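Local coordinates for anopheles Plasmodium-responsive Leucine-rich repeat protein 1B (Anopheles gambiae, PDB 4XGO) that probably acts in mosquito immunity against Plasmodium by pairing with the leucine-rich repeat protein LRIM1, this chain being its leucine-rich repeat domain, at residues N146-L151 / E163-H168; S167-N172 / Q188-T193. All coordinates share one frame; numbering follows the deposited sequence.

Contact 1. Residues N146-L151 / E163-H168; sequences NVSYNL and ELDASH. With NAG (2-acetamido-2-deoxy-beta-D-glucopyranose), chain C; NAG (2-acetamido-2-deoxy-beta-D-glucopyranose), chain B.
Tyr149 and His168 occupy the same position in successive coils of the solenoid, and their rings run side by side as an offset stack, centroids 4.0 Å apart and planes only 9° from parallel. His168 CB sits over the tyrosine face as a CH-pi contact, and the phenol oxygen reaches past CZ to lie above the imidazole. Both residues turn CG anti to their own carbonyl carbon (chi1 near -60° in both) on a backbone with positive phi, and this shared geometry keeps the rings in step. Over the opposite face of Tyr149, toward its rim, lies the acetamide methyl C8 of the second N-acetylglucosamine.

That glycan starts at Asn146, whose ND2 is bonded to C1 of the first sugar. Asp165, on the next coil, holds the sugar's amide: its OD2 accepts from N2 of the first N-acetylglucosamine at 2.8 Å, nearly straight at 169°. Both side chains are themselves fixed by Asx turns. Asn146 OD1 takes both the backbone N and the hydroxyl of Ser148, and Asp165 OD1 takes the same pair from Ser167, with Ser167 OG on its syn lone pair, 2.7 Å from that oxygen. Beneath them the backbones pair in ladder fashion, Val147 N to Asp165 O at 2.8 Å and Tyr149 N to Ser167 O at 3.0 Å, while Val147 CG2 packs on Ala166 CB.

Asn146 and Asp165 form a parallel bridge between strands 144-146 and 163-165, from which both loops depart; strand 184-186 continues the array beyond Asp165, and Leu124 and Leu126 bond to Asn146 on the preceding side.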
loop_
_atom_site.group_PDB
_atom_site.type_symbol
_atom_site.label_atom_id
_atom_site.label_comp_id
_atom_site.label_asym_id
_atom_site.label_seq_id
_atom_site.Cartn_x
_atom_site.Cartn_y
_atom_site.Cartn_z
ATOM N N ASN A 146 3.023 -1.971 -19.416
ATOM C CA ASN A 146 2.017 -2.022 -18.375
ATOM C C ASN A 146 1.643 -0.609 -17.998
ATOM O O ASN A 146 2.482 0.141 -17.464
ATOM C CB ASN A 146 2.553 -2.813 -17.177
ATOM C CG ASN A 146 1.485 -3.175 -16.176
ATOM O OD1 ASN A 146 0.416 -2.535 -16.094
ATOM N ND2 ASN A 146 1.768 -4.237 -15.415
ATOM N N VAL A 147 0.392 -0.235 -18.295
ATOM C CA VAL A 147 -0.163 1.041 -17.909
ATOM C C VAL A 147 -1.432 0.860 -17.057
ATOM O O VAL A 147 -2.285 1.742 -17.019
ATOM C CB VAL A 147 -0.449 1.977 -19.117
ATOM C CG1 VAL A 147 0.850 2.376 -19.807
ATOM C CG2 VAL A 147 -1.420 1.347 -20.127
ATOM N N SER A 148 -1.509 -0.257 -16.332
ATOM C CA SER A 148 -2.680 -0.552 -15.517
ATOM C C SER A 148 -2.801 0.433 -14.359
ATOM O O SER A 148 -1.823 1.024 -13.960
ATOM C CB SER A 148 -2.649 -1.990 -14.986
ATOM O OG SER A 148 -1.588 -2.210 -14.057
ATOM N N TYR A 149 -4.021 0.615 -13.854
ATOM C CA TYR A 149 -4.300 1.496 -12.724
ATOM C C TYR A 149 -3.892 2.950 -13.014
ATOM O O TYR A 149 -3.092 3.554 -12.314
ATOM C CB TYR A 149 -3.676 0.963 -11.433
ATOM C CG TYR A 149 -4.260 -0.358 -10.985
ATOM C CD1 TYR A 149 -5.381 -0.395 -10.159
ATOM C CD2 TYR A 149 -3.702 -1.563 -11.396
ATOM C CE1 TYR A 149 -5.916 -1.606 -9.736
ATOM C CE2 TYR A 149 -4.229 -2.777 -10.959
ATOM C CZ TYR A 149 -5.343 -2.766 -10.140
ATOM O OH TYR A 149 -5.893 -3.957 -9.690
ATOM N N ASN A 150 -4.500 3.500 -14.051
ATOM C CA ASN A 150 -4.342 4.893 -14.413
ATOM C C ASN A 150 -5.719 5.469 -14.750
ATOM O O ASN A 150 -6.760 4.873 -14.360
ATOM C CB ASN A 150 -3.306 4.994 -15.528
ATOM C CG ASN A 150 -1.897 4.975 -14.985
ATOM O OD1 ASN A 150 -1.500 5.894 -14.263
ATOM N ND2 ASN A 150 -1.145 3.954 -15.319
ATOM N N LEU A 151 -5.741 6.608 -15.433
ATOM C CA LEU A 151 -6.987 7.295 -15.800
ATOM C C LEU A 151 -7.100 7.508 -17.294
ATOM O O LEU A 151 -7.608 8.556 -17.754
ATOM C CB LEU A 151 -7.051 8.640 -15.085
ATOM C CG LEU A 151 -7.066 8.531 -13.563
ATOM C CD1 LEU A 151 -6.812 9.873 -12.913
ATOM C CD2 LEU A 151 -8.349 7.919 -13.044
ATOM N N GLU A 163 2.973 -7.931 -25.324
ATOM C CA GLU A 163 2.104 -8.037 -24.166
ATOM C C GLU A 163 1.807 -6.651 -23.631
ATOM O O GLU A 163 2.722 -5.860 -23.387
ATOM C CB GLU A 163 2.718 -8.919 -23.069
ATOM C CG GLU A 163 1.870 -8.953 -21.812
ATOM C CD GLU A 163 2.180 -10.102 -20.853
ATOM O OE1 GLU A 163 3.296 -10.715 -20.933
ATOM O OE2 GLU A 163 1.301 -10.362 -19.981
ATOM N N LEU A 164 0.523 -6.375 -23.431
ATOM C CA LEU A 164 0.085 -5.075 -22.991
ATOM C C LEU A 164 -0.991 -5.192 -21.928
ATOM O O LEU A 164 -2.007 -5.838 -22.153
ATOM C CB LEU A 164 -0.421 -4.256 -24.173
ATOM C CG LEU A 164 -1.046 -2.894 -23.887
ATOM C CD1 LEU A 164 -0.152 -1.988 -23.083
ATOM C CD2 LEU A 164 -1.364 -2.218 -25.206
ATOM N N ASP A 165 -0.739 -4.588 -20.768
ATOM C CA ASP A 165 -1.708 -4.548 -19.689
ATOM C C ASP A 165 -2.157 -3.095 -19.518
ATOM O O ASP A 165 -1.368 -2.230 -19.147
ATOM C CB ASP A 165 -1.136 -5.141 -18.397
ATOM C CG ASP A 165 -2.179 -5.258 -17.268
ATOM O OD1 ASP A 165 -3.254 -4.611 -17.329
ATOM O OD2 ASP A 165 -1.901 -6.006 -16.284
ATOM N N ALA A 166 -3.425 -2.846 -19.851
ATOM C CA ALA A 166 -4.061 -1.532 -19.628
ATOM C C ALA A 166 -5.337 -1.642 -18.781
ATOM O O ALA A 166 -6.244 -0.801 -18.862
ATOM C CB ALA A 166 -4.307 -0.804 -20.936
ATOM N N SER A 167 -5.346 -2.626 -17.891
ATOM C CA SER A 167 -6.487 -2.908 -17.025
ATOM C C SER A 167 -6.636 -1.782 -16.021
ATOM O O SER A 167 -5.683 -1.023 -15.777
ATOM C CB SER A 167 -6.325 -4.259 -16.304
ATOM O OG SER A 167 -5.205 -4.309 -15.426
ATOM N N HIS A 168 -7.844 -1.629 -15.496
ATOM C CA HIS A 168 -8.109 -0.635 -14.471
ATOM C C HIS A 168 -7.785 0.791 -14.965
ATOM O O HIS A 168 -7.026 1.539 -14.351
ATOM C CB HIS A 168 -7.375 -0.974 -13.185
ATOM C CG HIS A 168 -7.756 -2.302 -12.610
ATOM N ND1 HIS A 168 -8.788 -2.441 -11.713
ATOM C CD2 HIS A 168 -7.245 -3.540 -12.788
ATOM C CE1 HIS A 168 -8.901 -3.708 -11.361
ATOM N NE2 HIS A 168 -7.965 -4.394 -11.988
HETATM C C1 NAG C . 0.864 -4.727 -14.397
HETATM C C2 NAG C . 1.039 -6.229 -14.176
HETATM C C3 NAG C . 0.157 -6.694 -13.013
HETATM C C4 NAG C . 0.436 -5.881 -11.758
HETATM C C5 NAG C . 0.417 -4.388 -12.103
HETATM C C6 NAG C . 0.884 -3.576 -10.891
HETATM C C7 NAG C . 1.190 -8.017 -15.821
HETATM C C8 NAG C . 0.584 -8.712 -16.998
HETATM N N2 NAG C . 0.577 -6.951 -15.327
HETATM O O3 NAG C . 0.316 -8.083 -12.775
HETATM O O4 NAG C . -0.623 -6.068 -10.811
HETATM O O5 NAG C . 1.255 -4.085 -13.207
HETATM O O6 NAG C . -0.291 -2.960 -10.399
HETATM O O7 NAG C . 2.234 -8.442 -15.346
HETATM C C1 NAG B . -0.245 -6.836 -9.663
HETATM C C2 NAG B . -1.233 -6.552 -8.542
HETATM C C3 NAG B . -0.853 -7.355 -7.300
HETATM C C4 NAG B . -0.445 -8.803 -7.603
HETATM C C5 NAG B . 0.332 -8.977 -8.911
HETATM C C6 NAG B . 0.349 -10.435 -9.353
HETATM C C7 NAG B . -2.266 -4.351 -8.101
HETATM C C8 NAG B . -2.040 -2.897 -7.797
HETATM N N2 NAG B . -1.188 -5.128 -8.238
HETATM O O3 NAG B . -1.946 -7.348 -6.403
HETATM O O4 NAG B . 0.342 -9.287 -6.531
HETATM O O5 NAG B . -0.263 -8.219 -9.942
HETATM O O6 NAG B . 1.308 -10.609 -10.372
HETATM O O7 NAG B . -3.414 -4.756 -8.208
#

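Contact 2. Residues S167-N172 / Q188-T193; sequences SHNTIN and QHNNLT. With GOL (glycerol), chain H.
The imidazoles of His168 and His189 point the same way and overlap as an offset stack, centroids 4.3 Å apart and planes 12° from parallel. His168 CE1 stands over the rim of the His189 ring, 3.3 Å from His189 CD2, while His189 CB comes over the face of His168. At their outer ends His168 NE2 and His189 NE2 bond, each at 3.2 Å, to O1 and O2 of one glycerol, probably from the crystallisation liquor. Beside the stack, Gln188 bends at chi2 (-86°), laying its amide against Ser167 CB, with NE2 weakly bonded to glycerol O1.

Asn190, the consensus asparagine of its leucine-rich repeat (LxxLxLxxN), lies alongside Ile171; its ND2 bonds to Ala166 O across the step and to Leu187 O in its own coil, part of the fold's asparagine ladder. Asn191 lies alongside Thr170 in the same way, its ND2 3.4 Å from Thr170 CB, and a water bridges Asn169 O and, weakly, that amide. The main chains join through His168 N to Gln188 O (2.9 Å) and Asn191 N to Ile171 O.

Both loops leave strands 163-165 and 184-186; His189 stacks in turn on Tyr211, and the pattern carries on into the loop after strand 206-208.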
loop_
_atom_site.group_PDB
_atom_site.type_symbol
_atom_site.label_atom_id
_atom_site.label_comp_id
_atom_site.label_asym_id
_atom_site.label_seq_id
_atom_site.Cartn_x
_atom_site.Cartn_y
_atom_site.Cartn_z
ATOM N N SER A 167 -5.346 -2.626 -17.891
ATOM C CA SER A 167 -6.487 -2.908 -17.025
ATOM C C SER A 167 -6.636 -1.782 -16.021
ATOM O O SER A 167 -5.683 -1.023 -15.777
ATOM C CB SER A 167 -6.325 -4.259 -16.304
ATOM O OG SER A 167 -5.205 -4.309 -15.426
ATOM N N HIS A 168 -7.844 -1.629 -15.496
ATOM C CA HIS A 168 -8.109 -0.635 -14.471
ATOM C C HIS A 168 -7.785 0.791 -14.965
ATOM O O HIS A 168 -7.026 1.539 -14.351
ATOM C CB HIS A 168 -7.375 -0.974 -13.185
ATOM C CG HIS A 168 -7.756 -2.302 -12.610
ATOM N ND1 HIS A 168 -8.788 -2.441 -11.713
ATOM C CD2 HIS A 168 -7.245 -3.540 -12.788
ATOM C CE1 HIS A 168 -8.901 -3.708 -11.361
ATOM N NE2 HIS A 168 -7.965 -4.394 -11.988
ATOM N N ASN A 169 -8.382 1.144 -16.090
ATOM C CA ASN A 169 -8.368 2.528 -16.589
ATOM C C ASN A 169 -9.829 2.912 -16.858
ATOM O O ASN A 169 -10.723 2.286 -16.284
ATOM C CB ASN A 169 -7.485 2.624 -17.828
ATOM C CG ASN A 169 -6.022 2.837 -17.479
ATOM O OD1 ASN A 169 -5.592 3.962 -17.189
ATOM N ND2 ASN A 169 -5.256 1.750 -17.472
ATOM N N THR A 170 -10.071 3.919 -17.688
ATOM C CA THR A 170 -11.436 4.257 -18.142
ATOM C C THR A 170 -11.493 4.245 -19.666
ATOM O O THR A 170 -12.103 5.133 -20.309
ATOM C CB THR A 170 -11.916 5.625 -17.596
ATOM O OG1 THR A 170 -11.042 6.682 -18.015
ATOM C CG2 THR A 170 -11.959 5.603 -16.091
ATOM N N ILE A 171 -10.848 3.248 -20.257
ATOM C CA ILE A 171 -10.648 3.222 -21.698
ATOM C C ILE A 171 -11.965 2.936 -22.428
ATOM O O ILE A 171 -12.643 1.962 -22.109
ATOM C CB ILE A 171 -9.581 2.178 -22.066
ATOM C CG1 ILE A 171 -8.213 2.637 -21.546
ATOM C CG2 ILE A 171 -9.492 1.934 -23.554
ATOM C CD1 ILE A 171 -7.192 1.519 -21.446
ATOM N N ASN A 172 -12.318 3.813 -23.368
ATOM C CA ASN A 172 -13.453 3.564 -24.286
ATOM C C ASN A 172 -13.079 3.537 -25.772
ATOM O O ASN A 172 -13.923 3.255 -26.622
ATOM C CB ASN A 172 -14.562 4.568 -24.020
ATOM C CG ASN A 172 -14.085 6.007 -24.075
ATOM O OD1 ASN A 172 -13.108 6.338 -24.730
ATOM N ND2 ASN A 172 -14.787 6.875 -23.371
ATOM N N GLN A 188 -9.260 -5.575 -18.739
ATOM C CA GLN A 188 -10.340 -5.721 -17.763
ATOM C C GLN A 188 -10.463 -4.454 -16.915
ATOM O O GLN A 188 -9.456 -3.752 -16.694
ATOM C CB GLN A 188 -10.148 -6.969 -16.895
ATOM C CG GLN A 188 -8.977 -6.976 -15.932
ATOM C CD GLN A 188 -7.662 -7.451 -16.532
ATOM O OE1 GLN A 188 -7.491 -7.508 -17.751
ATOM N NE2 GLN A 188 -6.723 -7.837 -15.655
ATOM N N HIS A 189 -11.690 -4.130 -16.510
ATOM C CA HIS A 189 -11.979 -2.958 -15.691
ATOM C C HIS A 189 -11.690 -1.697 -16.497
ATOM O O HIS A 189 -10.782 -0.917 -16.176
ATOM C CB HIS A 189 -11.216 -2.968 -14.349
ATOM C CG HIS A 189 -11.646 -4.052 -13.401
ATOM N ND1 HIS A 189 -12.720 -3.924 -12.539
ATOM C CD2 HIS A 189 -11.145 -5.290 -13.189
ATOM C CE1 HIS A 189 -12.850 -5.039 -11.837
ATOM N NE2 HIS A 189 -11.916 -5.885 -12.222
ATOM N N ASN A 190 -12.462 -1.532 -17.572
ATOM C CA ASN A 190 -12.411 -0.353 -18.403
ATOM C C ASN A 190 -13.824 0.047 -18.807
ATOM O O ASN A 190 -14.787 -0.398 -18.169
ATOM C CB ASN A 190 -11.480 -0.574 -19.598
ATOM C CG ASN A 190 -10.041 -0.236 -19.252
ATOM O OD1 ASN A 190 -9.742 0.908 -18.895
ATOM N ND2 ASN A 190 -9.163 -1.234 -19.274
ATOM N N ASN A 191 -13.935 0.871 -19.842
ATOM C CA ASN A 191 -15.242 1.376 -20.290
ATOM C C ASN A 191 -15.539 1.078 -21.761
ATOM O O ASN A 191 -16.159 1.888 -22.480
ATOM C CB ASN A 191 -15.286 2.855 -19.978
ATOM C CG ASN A 191 -15.465 3.117 -18.492
ATOM O OD1 ASN A 191 -16.592 3.131 -17.973
ATOM N ND2 ASN A 191 -14.383 3.290 -17.796
ATOM N N LEU A 192 -15.119 -0.097 -22.209
ATOM C CA LEU A 192 -15.296 -0.502 -23.592
ATOM C C LEU A 192 -16.759 -0.828 -23.864
ATOM O O LEU A 192 -17.408 -1.471 -23.042
ATOM C CB LEU A 192 -14.418 -1.697 -23.951
ATOM C CG LEU A 192 -12.915 -1.374 -23.985
ATOM C CD1 LEU A 192 -12.140 -2.680 -23.973
ATOM C CD2 LEU A 192 -12.584 -0.509 -25.190
ATOM N N THR A 193 -17.251 -0.315 -25.000
ATOM C CA THR A 193 -18.576 -0.655 -25.512
ATOM C C THR A 193 -18.530 -1.289 -26.906
ATOM O O THR A 193 -19.579 -1.653 -27.466
ATOM C CB THR A 193 -19.495 0.590 -25.543
ATOM O OG1 THR A 193 -18.879 1.612 -26.320
ATOM C CG2 THR A 193 -19.744 1.112 -24.138
HETATM C C1 GOL H . -8.440 -8.786 -12.100
HETATM O O1 GOL H . -7.756 -7.539 -12.357
HETATM C C2 GOL H . -9.879 -8.787 -12.647
HETATM O O2 GOL H . -10.846 -8.807 -11.588
HETATM C C3 GOL H . -10.126 -9.992 -13.552
HETATM O O3 GOL H . -11.364 -9.836 -14.270
HETATM O O HOH W 1 -13.382 2.008 -15.570
HETATM O O HOH W 2 -15.643 1.272 -26.819
#

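Overall arrangement
Contacts 1 and 2 are consecutive steps along one leucine-rich repeat solenoid, their centres 9 Å apart. The chain passes through 146-151, then 163-168, then 167-172 and finally 188-193, so Ser167 and His168 belong to both. The coil carrying them is thus gripped from its two neighbours. Asparagines bridge the steps: Asn169 ND2 bonds to Val147 O, matching the link that Asn190 makes one coil on, and together these are rungs of the asparagine ladder. The stacked rings likewise form a run, Tyr149, His168, His189 and Tyr211. Only contact 1 bears the glycan, which rises from strand 144-146 and lies beside Asp165 and over Tyr149.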